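Local coordinates for mandelate racemase/muconate lactonizing enzyme family protein (Roseovarius nubinhibens ISM, PDB 3U4F) that binds magnesium in its TIM barrel and may act as a magnesium-dependent hydro-lyase or racemase of the enolase superfamily, at residues Glu231-Tyr236 against Ile251-Gly256; Trp237-Thr242 against Ile269-Val274; Asp275-Asp280 against Ala300-Thr305. One frame throughout, in Å; residues are numbered along the deposited sequence.

Interaction 1: Glu231-Tyr236 against Ile251-Gly256. With MG (magnesium ion), chain E; GAI (guanidine), chain F.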
loop_
_atom_site.group_PDB
_atom_site.type_symbol
_atom_site.label_atom_id
_atom_site.label_comp_id
_atom_site.label_asym_id
_atom_site.label_seq_id
_atom_site.Cartn_x
_atom_site.Cartn_y
_atom_site.Cartn_z
ATOM N N GLU A 231 9.107 -17.996 11.966
ATOM C CA GLU A 231 8.294 -17.038 11.251
ATOM C C GLU A 231 9.057 -15.752 10.926
ATOM O O GLU A 231 9.756 -15.228 11.767
ATOM C CB GLU A 231 7.054 -16.744 12.089
ATOM C CG GLU A 231 6.113 -15.717 11.485
ATOM C CD GLU A 231 4.751 -15.767 12.147
ATOM O OE1 GLU A 231 4.451 -16.803 12.817
ATOM O OE2 GLU A 231 3.979 -14.787 11.968
ATOM N N GLU A 232 8.881 -15.291 9.689
ATOM C CA GLU A 232 9.358 -14.005 9.183
ATOM C C GLU A 232 10.829 -13.774 9.528
ATOM O O GLU A 232 11.166 -12.804 10.168
ATOM C CB GLU A 232 8.442 -12.855 9.678
ATOM C CG GLU A 232 8.545 -11.556 8.868
ATOM C CD GLU A 232 7.484 -10.544 9.287
ATOM O OE1 GLU A 232 6.307 -10.960 9.320
ATOM O OE2 GLU A 232 7.833 -9.353 9.550
ATOM N N PRO A 233 11.712 -14.707 9.125
ATOM C CA PRO A 233 13.131 -14.594 9.547
ATOM C C PRO A 233 13.788 -13.322 9.025
ATOM O O PRO A 233 14.639 -12.724 9.706
ATOM C CB PRO A 233 13.802 -15.819 8.874
ATOM C CG PRO A 233 12.840 -16.258 7.772
ATOM C CD PRO A 233 11.454 -15.948 8.366
ATOM N N CYS A 234 13.407 -12.948 7.805
ATOM C CA CYS A 234 14.007 -11.836 7.071
ATOM C C CYS A 234 12.958 -10.762 6.738
ATOM O O CYS A 234 11.757 -11.049 6.679
ATOM C CB CYS A 234 14.555 -12.363 5.753
ATOM S SG CYS A 234 15.859 -13.643 5.936
ATOM N N PRO A 235 13.406 -9.548 6.422
ATOM C CA PRO A 235 12.450 -8.536 5.953
ATOM C C PRO A 235 11.399 -9.103 4.990
ATOM O O PRO A 235 11.737 -9.661 3.934
ATOM C CB PRO A 235 13.359 -7.511 5.247
ATOM C CG PRO A 235 14.640 -7.573 6.140
ATOM C CD PRO A 235 14.808 -9.069 6.322
ATOM N N TYR A 236 10.125 -8.961 5.353
ATOM C CA TYR A 236 9.073 -9.675 4.645
ATOM C C TYR A 236 8.985 -9.265 3.175
ATOM O O TYR A 236 8.520 -10.019 2.346
ATOM C CB TYR A 236 7.727 -9.481 5.366
ATOM C CG TYR A 236 7.116 -8.104 5.240
ATOM C CD1 TYR A 236 6.419 -7.739 4.069
ATOM C CD2 TYR A 236 7.182 -7.179 6.293
ATOM C CE1 TYR A 236 5.828 -6.468 3.939
ATOM C CE2 TYR A 236 6.583 -5.879 6.164
ATOM C CZ TYR A 236 5.912 -5.558 4.986
ATOM O OH TYR A 236 5.273 -4.324 4.830
ATOM N N ILE A 251 13.559 -26.839 9.425
ATOM C CA ILE A 251 12.427 -26.258 10.184
ATOM C C ILE A 251 11.523 -25.483 9.202
ATOM O O ILE A 251 12.029 -24.873 8.255
ATOM C CB ILE A 251 12.921 -25.373 11.370
ATOM C CG1 ILE A 251 11.742 -24.864 12.241
ATOM C CG2 ILE A 251 13.886 -24.262 10.868
ATOM C CD1 ILE A 251 12.193 -24.286 13.600
ATOM N N ASP A 252 10.200 -25.556 9.396
ATOM C CA ASP A 252 9.253 -24.768 8.601
ATOM C C ASP A 252 9.549 -23.290 8.805
ATOM O O ASP A 252 9.626 -22.816 9.956
ATOM C CB ASP A 252 7.793 -25.003 9.042
ATOM C CG ASP A 252 7.196 -26.303 8.508
ATOM O OD1 ASP A 252 7.739 -26.902 7.552
ATOM O OD2 ASP A 252 6.150 -26.709 9.053
ATOM N N VAL A 253 9.694 -22.590 7.690
ATOM C CA VAL A 253 9.803 -21.121 7.647
ATOM C C VAL A 253 8.450 -20.616 7.114
ATOM O O VAL A 253 7.889 -21.163 6.149
ATOM C CB VAL A 253 10.974 -20.662 6.741
ATOM C CG1 VAL A 253 10.943 -19.129 6.451
ATOM C CG2 VAL A 253 12.337 -21.071 7.351
ATOM N N THR A 254 7.931 -19.582 7.768
ATOM C CA THR A 254 6.528 -19.189 7.602
ATOM C C THR A 254 6.476 -17.674 7.428
ATOM O O THR A 254 7.369 -16.962 7.894
ATOM C CB THR A 254 5.673 -19.663 8.801
ATOM O OG1 THR A 254 5.852 -18.799 9.924
ATOM C CG2 THR A 254 6.082 -21.111 9.244
ATOM N N GLY A 255 5.468 -17.180 6.716
ATOM C CA GLY A 255 5.280 -15.732 6.667
ATOM C C GLY A 255 4.108 -15.324 5.805
ATOM O O GLY A 255 3.421 -16.182 5.225
ATOM N N GLY A 256 3.899 -14.003 5.743
ATOM C CA GLY A 256 2.945 -13.384 4.831
ATOM C C GLY A 256 1.964 -12.434 5.513
ATOM O O GLY A 256 1.103 -11.883 4.837
HETATM MG MG MG E . 4.206 -12.879 12.769
HETATM C C GAI F . 2.726 -12.371 14.811
HETATM N N1 GAI F . 1.994 -12.192 15.880
HETATM N N2 GAI F . 3.607 -11.441 14.298
HETATM N N3 GAI F . 2.611 -13.504 14.098
HETATM O O HOH W 1 5.784 -12.275 6.804
HETATM O O HOH W 2 5.791 -12.073 11.882
#
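The flat carboxylate of E231 has T254 OG1 on one side of its plane and, on the opposite side, the magnesium ion and N3 of the guanidine. E231 passes T254 at about a right angle, so that T254 OG1, itself hydrogen-bonded to Q278 OE1, lies 3.2 Å from E231 CB, beside the stem of the chain. With CG anti to the backbone N (chi1 178°) and the chain extended, E231 delivers the carboxylate to the metal. OE2 binds the magnesium ion at 2.1 Å; N2 and N3 of the guanidine and a water bind it too, and D205 and E257 complete the sphere. OE1 is held by K167, H229 and Q278, so both oxygens are engaged and the carboxylate should be fixed in rotation. P233 presents its CG–CD bond to V253, whose CG1 lies 3.7 Å from P233 CG. Between these side chains runs a nearly linear backbone bond, E232 N to T254 O (2.9 Å, 177°), one of the bonds of the parallel bridge between E231 and T254. The metal-bound water lies 2.8 Å from E232 OE1, which also accepts from a second water; this one in turn takes the N-H of G256 at 2.8 Å. The pair belongs to the TIM barrel: strands 229-231 and 253-255 lie side by side, joined through helix 239-248 in a beta-alpha-beta crossover. Strand 201-205 flanks the first and strand 276-277 the second, while P233 packs on A215 of helix 212-224 and V253 on S246 of helix 239-248.

Interaction 2: Trp237-Thr242 against Ile269-Val274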
loop_
_atom_site.group_PDB
_atom_site.type_symbol
_atom_site.label_atom_id
_atom_site.label_comp_id
_atom_site.label_asym_id
_atom_site.label_seq_id
_atom_site.Cartn_x
_atom_site.Cartn_y
_atom_site.Cartn_z
ATOM N N TRP A 237 9.435 -8.050 2.871
ATOM C CA TRP A 237 9.392 -7.517 1.515
ATOM C C TRP A 237 10.544 -8.016 0.634
ATOM O O TRP A 237 10.595 -7.665 -0.555
ATOM C CB TRP A 237 9.379 -5.978 1.548
ATOM C CG TRP A 237 10.548 -5.322 2.285
ATOM C CD1 TRP A 237 11.685 -4.822 1.729
ATOM C CD2 TRP A 237 10.654 -5.069 3.699
ATOM N NE1 TRP A 237 12.512 -4.308 2.705
ATOM C CE2 TRP A 237 11.890 -4.419 3.917
ATOM C CE3 TRP A 237 9.810 -5.297 4.788
ATOM C CZ2 TRP A 237 12.324 -4.034 5.183
ATOM C CZ3 TRP A 237 10.236 -4.901 6.064
ATOM C CH2 TRP A 237 11.490 -4.284 6.246
ATOM N N GLU A 238 11.454 -8.807 1.210
ATOM C CA GLU A 238 12.573 -9.404 0.442
ATOM C C GLU A 238 12.354 -10.908 0.257
ATOM O O GLU A 238 12.884 -11.724 1.007
ATOM C CB GLU A 238 13.923 -9.131 1.128
ATOM C CG GLU A 238 14.291 -7.646 1.224
ATOM C CD GLU A 238 14.648 -7.012 -0.132
ATOM O OE1 GLU A 238 14.710 -7.722 -1.173
ATOM O OE2 GLU A 238 14.844 -5.774 -0.164
ATOM N N LEU A 239 11.555 -11.272 -0.739
ATOM C CA LEU A 239 11.122 -12.671 -0.853
ATOM C C LEU A 239 12.310 -13.597 -1.130
ATOM O O LEU A 239 12.336 -14.729 -0.669
ATOM C CB LEU A 239 10.069 -12.844 -1.950
ATOM C CG LEU A 239 8.730 -12.086 -1.832
ATOM C CD1 LEU A 239 7.897 -12.367 -3.059
ATOM C CD2 LEU A 239 7.980 -12.559 -0.621
ATOM N N GLU A 240 13.306 -13.116 -1.863
ATOM C CA GLU A 240 14.449 -13.989 -2.167
ATOM C C GLU A 240 15.286 -14.291 -0.946
ATOM O O GLU A 240 15.871 -15.365 -0.874
ATOM C CB GLU A 240 15.300 -13.439 -3.300
ATOM C CG GLU A 240 14.722 -13.692 -4.654
ATOM C CD GLU A 240 15.619 -13.135 -5.741
ATOM O OE1 GLU A 240 16.032 -11.948 -5.616
ATOM O OE2 GLU A 240 15.935 -13.879 -6.698
ATOM N N GLN A 241 15.334 -13.372 0.022
ATOM C CA GLN A 241 16.029 -13.644 1.297
ATOM C C GLN A 241 15.325 -14.758 2.068
ATOM O O GLN A 241 15.957 -15.722 2.550
ATOM C CB GLN A 241 16.129 -12.386 2.155
ATOM C CG GLN A 241 17.020 -11.266 1.562
ATOM C CD GLN A 241 17.178 -10.078 2.490
ATOM O OE1 GLN A 241 16.938 -10.175 3.686
ATOM N NE2 GLN A 241 17.584 -8.941 1.938
ATOM N N THR A 242 14.005 -14.623 2.190
ATOM C CA THR A 242 13.217 -15.638 2.905
ATOM C C THR A 242 13.344 -17.022 2.237
ATOM O O THR A 242 13.482 -18.028 2.919
ATOM C CB THR A 242 11.744 -15.196 2.982
ATOM O OG1 THR A 242 11.692 -13.900 3.610
ATOM C CG2 THR A 242 10.920 -16.201 3.791
ATOM N N ILE A 269 4.254 -17.787 -3.487
ATOM C CA ILE A 269 3.849 -19.202 -3.487
ATOM C C ILE A 269 4.506 -19.947 -4.666
ATOM O O ILE A 269 4.995 -21.072 -4.490
ATOM C CB ILE A 269 2.304 -19.337 -3.448
ATOM C CG1 ILE A 269 1.781 -18.872 -2.070
ATOM C CG2 ILE A 269 1.843 -20.771 -3.791
ATOM C CD1 ILE A 269 0.263 -18.709 -1.961
ATOM N N ASP A 270 4.518 -19.317 -5.841
ATOM C CA ASP A 270 5.112 -19.910 -7.061
ATOM C C ASP A 270 6.612 -20.209 -6.878
ATOM O O ASP A 270 7.116 -21.226 -7.368
ATOM C CB ASP A 270 4.937 -18.968 -8.257
ATOM C CG ASP A 270 3.536 -19.035 -8.890
ATOM O OD1 ASP A 270 2.649 -19.808 -8.434
ATOM O OD2 ASP A 270 3.330 -18.289 -9.868
HETATM N N MSE A 271 7.322 -19.351 -6.150
HETATM C CA MSE A 271 8.750 -19.572 -5.886
HETATM C C MSE A 271 9.015 -20.407 -4.634
HETATM O O MSE A 271 10.173 -20.681 -4.312
HETATM C CB MSE A 271 9.482 -18.230 -5.780
HETATM C CG MSE A 271 9.139 -17.491 -4.536
HETATM SE SE MSE A 271 9.705 -15.601 -4.601
HETATM C CE MSE A 271 11.472 -15.951 -4.073
ATOM N N ARG A 272 7.946 -20.794 -3.938
ATOM C CA ARG A 272 8.014 -21.537 -2.663
ATOM C C ARG A 272 8.936 -20.897 -1.654
ATOM O O ARG A 272 9.859 -21.536 -1.126
ATOM C CB ARG A 272 8.448 -22.988 -2.867
ATOM C CG ARG A 272 7.306 -23.931 -3.157
ATOM C CD ARG A 272 7.205 -24.072 -4.620
ATOM N NE ARG A 272 6.229 -25.071 -5.041
ATOM C CZ ARG A 272 5.076 -24.787 -5.640
ATOM N NH1 ARG A 272 4.722 -23.523 -5.856
ATOM N NH2 ARG A 272 4.278 -25.783 -6.027
ATOM N N ALA A 273 8.705 -19.621 -1.398
ATOM C CA ALA A 273 9.582 -18.877 -0.547
ATOM C C ALA A 273 9.385 -19.272 0.927
ATOM O O ALA A 273 10.294 -19.113 1.728
ATOM C CB ALA A 273 9.344 -17.398 -0.735
ATOM N N VAL A 274 8.182 -19.741 1.284
ATOM C CA VAL A 274 7.899 -20.188 2.640
ATOM C C VAL A 274 7.257 -21.588 2.602
ATOM O O VAL A 274 6.727 -22.005 1.570
ATOM C CB VAL A 274 6.952 -19.219 3.441
ATOM C CG1 VAL A 274 7.593 -17.854 3.673
ATOM C CG2 VAL A 274 5.624 -19.037 2.721
#
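M271, present as selenomethionine, reaches furthest into 237-242, and L239 is its main partner. M271 CG sits between the backbone N and the carbonyl carbon (chi1 71°), and the chain bends at chi3 (-83°), which lays the selenium and the terminal methyl along the first turn of helix 239-248. SE lies 3.8 Å from L239 CB and near L239 CD1, whereas the methyl CE rests 3.7 Å from the carbonyl O of L239. The same methyl meets the CG of E240 at 4.0 Å, the two side chains crossing at about a right angle. R272 follows with positive phi, closing helix 262-270 in a Schellman motif. Its backbone N and its NH1 approach I269 O from opposite faces of the carbonyl plane, NH1 at 2.8 Å, so the guanidinium is folded back over the helix end. A273 then sets its CB 4.0 Å from L239 O, beside M271 CE. A273 O lies near T242 CG2 and 3.6 Å from T242 O; the S246 hydroxyl bonds A273 O and, weakly, T242 O. V274 ends the segment: its CG1 touches T242 CG2 at 3.7 Å, the methyl that chi1 places anti to the T242 backbone N. Two neighbouring helices of the barrel's outer layer are thereby packed at their ends, and E238, at the N-cap position, adds a salt bridge to R266 of the second subunit. Methyl, methylene and selenium surfaces carry this contact, K243 NZ and S246 OG serving M271 O and A273 O, so cohesion is chiefly van der Waals.

Interaction 3: Asp275-Asp280 against Ala300-Thr305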
loop_
_atom_site.group_PDB
_atom_site.type_symbol
_atom_site.label_atom_id
_atom_site.label_comp_id
_atom_site.label_asym_id
_atom_site.label_seq_id
_atom_site.Cartn_x
_atom_site.Cartn_y
_atom_site.Cartn_z
ATOM N N ASP A 275 7.299 -22.267 3.747
ATOM C CA ASP A 275 6.701 -23.596 3.921
ATOM C C ASP A 275 5.256 -23.548 4.382
ATOM O O ASP A 275 4.501 -24.482 4.118
ATOM C CB ASP A 275 7.527 -24.390 4.923
ATOM C CG ASP A 275 8.994 -24.504 4.495
ATOM O OD1 ASP A 275 9.274 -25.142 3.435
ATOM O OD2 ASP A 275 9.844 -23.894 5.172
ATOM N N VAL A 276 4.889 -22.474 5.085
ATOM C CA VAL A 276 3.523 -22.269 5.584
ATOM C C VAL A 276 3.168 -20.799 5.275
ATOM O O VAL A 276 3.959 -19.913 5.572
ATOM C CB VAL A 276 3.463 -22.467 7.095
ATOM C CG1 VAL A 276 2.033 -22.244 7.629
ATOM C CG2 VAL A 276 3.949 -23.869 7.516
ATOM N N VAL A 277 1.994 -20.551 4.700
ATOM C CA VAL A 277 1.580 -19.173 4.425
ATOM C C VAL A 277 0.716 -18.604 5.560
ATOM O O VAL A 277 -0.091 -19.326 6.171
ATOM C CB VAL A 277 0.899 -19.020 3.038
ATOM C CG1 VAL A 277 1.831 -19.526 1.933
ATOM C CG2 VAL A 277 -0.414 -19.798 2.955
ATOM N N GLN A 278 0.869 -17.308 5.822
ATOM C CA GLN A 278 0.248 -16.704 6.997
ATOM C C GLN A 278 -0.468 -15.377 6.667
ATOM O O GLN A 278 -0.148 -14.361 7.229
ATOM C CB GLN A 278 1.288 -16.467 8.097
ATOM C CG GLN A 278 1.944 -17.763 8.536
ATOM C CD GLN A 278 2.813 -17.531 9.724
ATOM O OE1 GLN A 278 3.920 -17.037 9.575
ATOM N NE2 GLN A 278 2.324 -17.886 10.925
ATOM N N PRO A 279 -1.496 -15.426 5.821
ATOM C CA PRO A 279 -2.299 -14.202 5.596
ATOM C C PRO A 279 -2.986 -13.718 6.898
ATOM O O PRO A 279 -3.234 -14.512 7.814
ATOM C CB PRO A 279 -3.354 -14.661 4.583
ATOM C CG PRO A 279 -3.476 -16.145 4.807
ATOM C CD PRO A 279 -2.042 -16.587 5.103
ATOM N N ASP A 280 -3.238 -12.419 6.994
ATOM C CA ASP A 280 -4.076 -11.883 8.070
ATOM C C ASP A 280 -5.338 -11.546 7.311
ATOM O O ASP A 280 -5.281 -10.818 6.320
ATOM C CB ASP A 280 -3.444 -10.615 8.672
ATOM C CG ASP A 280 -4.334 -9.947 9.729
ATOM O OD1 ASP A 280 -3.977 -9.947 10.922
ATOM O OD2 ASP A 280 -5.399 -9.401 9.349
ATOM N N ALA A 300 -0.213 -25.610 -4.315
ATOM C CA ALA A 300 1.223 -25.773 -4.086
ATOM C C ALA A 300 1.528 -26.698 -2.901
ATOM O O ALA A 300 2.696 -26.825 -2.490
ATOM C CB ALA A 300 1.877 -24.387 -3.860
ATOM N N ALA A 301 0.474 -27.302 -2.341
ATOM C CA ALA A 301 0.549 -28.160 -1.151
ATOM C C ALA A 301 1.179 -27.478 0.077
ATOM O O ALA A 301 1.921 -28.104 0.837
ATOM C CB ALA A 301 1.248 -29.519 -1.472
ATOM N N LEU A 302 0.844 -26.196 0.281
ATOM C CA LEU A 302 1.312 -25.456 1.441
ATOM C C LEU A 302 0.156 -25.254 2.398
ATOM O O LEU A 302 -0.946 -24.881 1.962
ATOM C CB LEU A 302 1.810 -24.077 1.032
ATOM C CG LEU A 302 3.247 -23.788 0.573
ATOM C CD1 LEU A 302 4.133 -24.999 0.260
ATOM C CD2 LEU A 302 3.327 -22.649 -0.460
ATOM N N PRO A 303 0.397 -25.468 3.692
ATOM C CA PRO A 303 -0.652 -25.156 4.667
ATOM C C PRO A 303 -0.795 -23.667 4.956
ATOM O O PRO A 303 0.130 -22.881 4.686
ATOM C CB PRO A 303 -0.201 -25.867 5.945
ATOM C CG PRO A 303 1.252 -26.111 5.766
ATOM C CD PRO A 303 1.582 -26.092 4.308
ATOM N N VAL A 304 -1.930 -23.326 5.564
ATOM C CA VAL A 304 -2.318 -21.940 5.839
ATOM C C VAL A 304 -2.526 -21.779 7.342
ATOM O O VAL A 304 -3.402 -22.416 7.939
ATOM C CB VAL A 304 -3.591 -21.552 5.078
ATOM C CG1 VAL A 304 -3.996 -20.102 5.433
ATOM C CG2 VAL A 304 -3.416 -21.744 3.557
ATOM N N THR A 305 -1.687 -20.960 7.957
ATOM C CA THR A 305 -1.750 -20.707 9.397
ATOM C C THR A 305 -1.826 -19.188 9.570
ATOM O O THR A 305 -0.807 -18.522 9.682
ATOM C CB THR A 305 -0.501 -21.301 10.120
ATOM O OG1 THR A 305 -0.521 -22.722 9.955
ATOM C CG2 THR A 305 -0.543 -21.018 11.609
#
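V277 is held through both its N-H and its C=O by the backbone of 303-305. Its N-H donates to P303 O at 3.0 Å (159°), and its carbonyl O accepts from T305 N at 2.9 Å (163°), making a single bridge opposite V304. A weaker bond follows, from Q278 NE2 to T305 O at 3.4 Å. The Q278 amide is chiefly held by others, its OE1 by T254 and its NE2 by E231, so T305 O takes only a bent share of that N-H while Q278 CG lies close by at 3.1 Å. Around these bonds the backbones are drawn close enough for CA-H...O contacts, including V304 CA to V277 O. Outward from the hydrogen bonds, side chains gather in two groups. V276 packs with P303 and T305: its CG1, anti to the backbone N (chi1 180°), lies 3.5 Å from T305 OG1, and its CG2 faces P303 CG at about a right angle between the side chains. P303 CD also approaches the carbonyl O of D275 at 3.3 Å. The other group holds V277, P279, L302 and V304. V277 CG2 meets V304 CG2 at 3.6 Å, and V304's other methyl, CG1, rests against the CG and CD of P279. V277, L302 and V304 pack against A297 of helix 287-299, and V277 and P279 against W265 of helix 262-270. Beyond the bridge, D280 OD1 hydrogen-bonds H307 ND1, an Asp-His pair resembling the dyad of mandelate racemase; H307 lines the guanidine pocket. The chemistry is thus divided: main-chain bonds set the register, aliphatic groups do the packing, and the Q278 amide, weakly bonded to T305 O, also bonds the metal ligand E231 through NE2.

Interactions 1 and 3 lie in one barrel sheet, centres about 11 Å apart. V253 O to D275 N at 2.7 Å and T254 OG1 to Q278 OE1 at 2.6 Å are probable hydrogen bonds between them. Interaction 2 sits outside this sheet, about 9 Å from interaction 1 between centres; V274 CB lies 3.5 Å from V253 O. It reaches interaction 3 where R272 NH2 comes 3.5 Å from A300 CB. Only interaction 1 binds the active-site magnesium directly; between nearest atoms, the Q278 side chain is about 5 Å from the guanidine, that of V274 about 12 Å. A second magnesium, bound by S246 and L249, lies about 4 Å from the D275 side chain and 6 Å from that of V253.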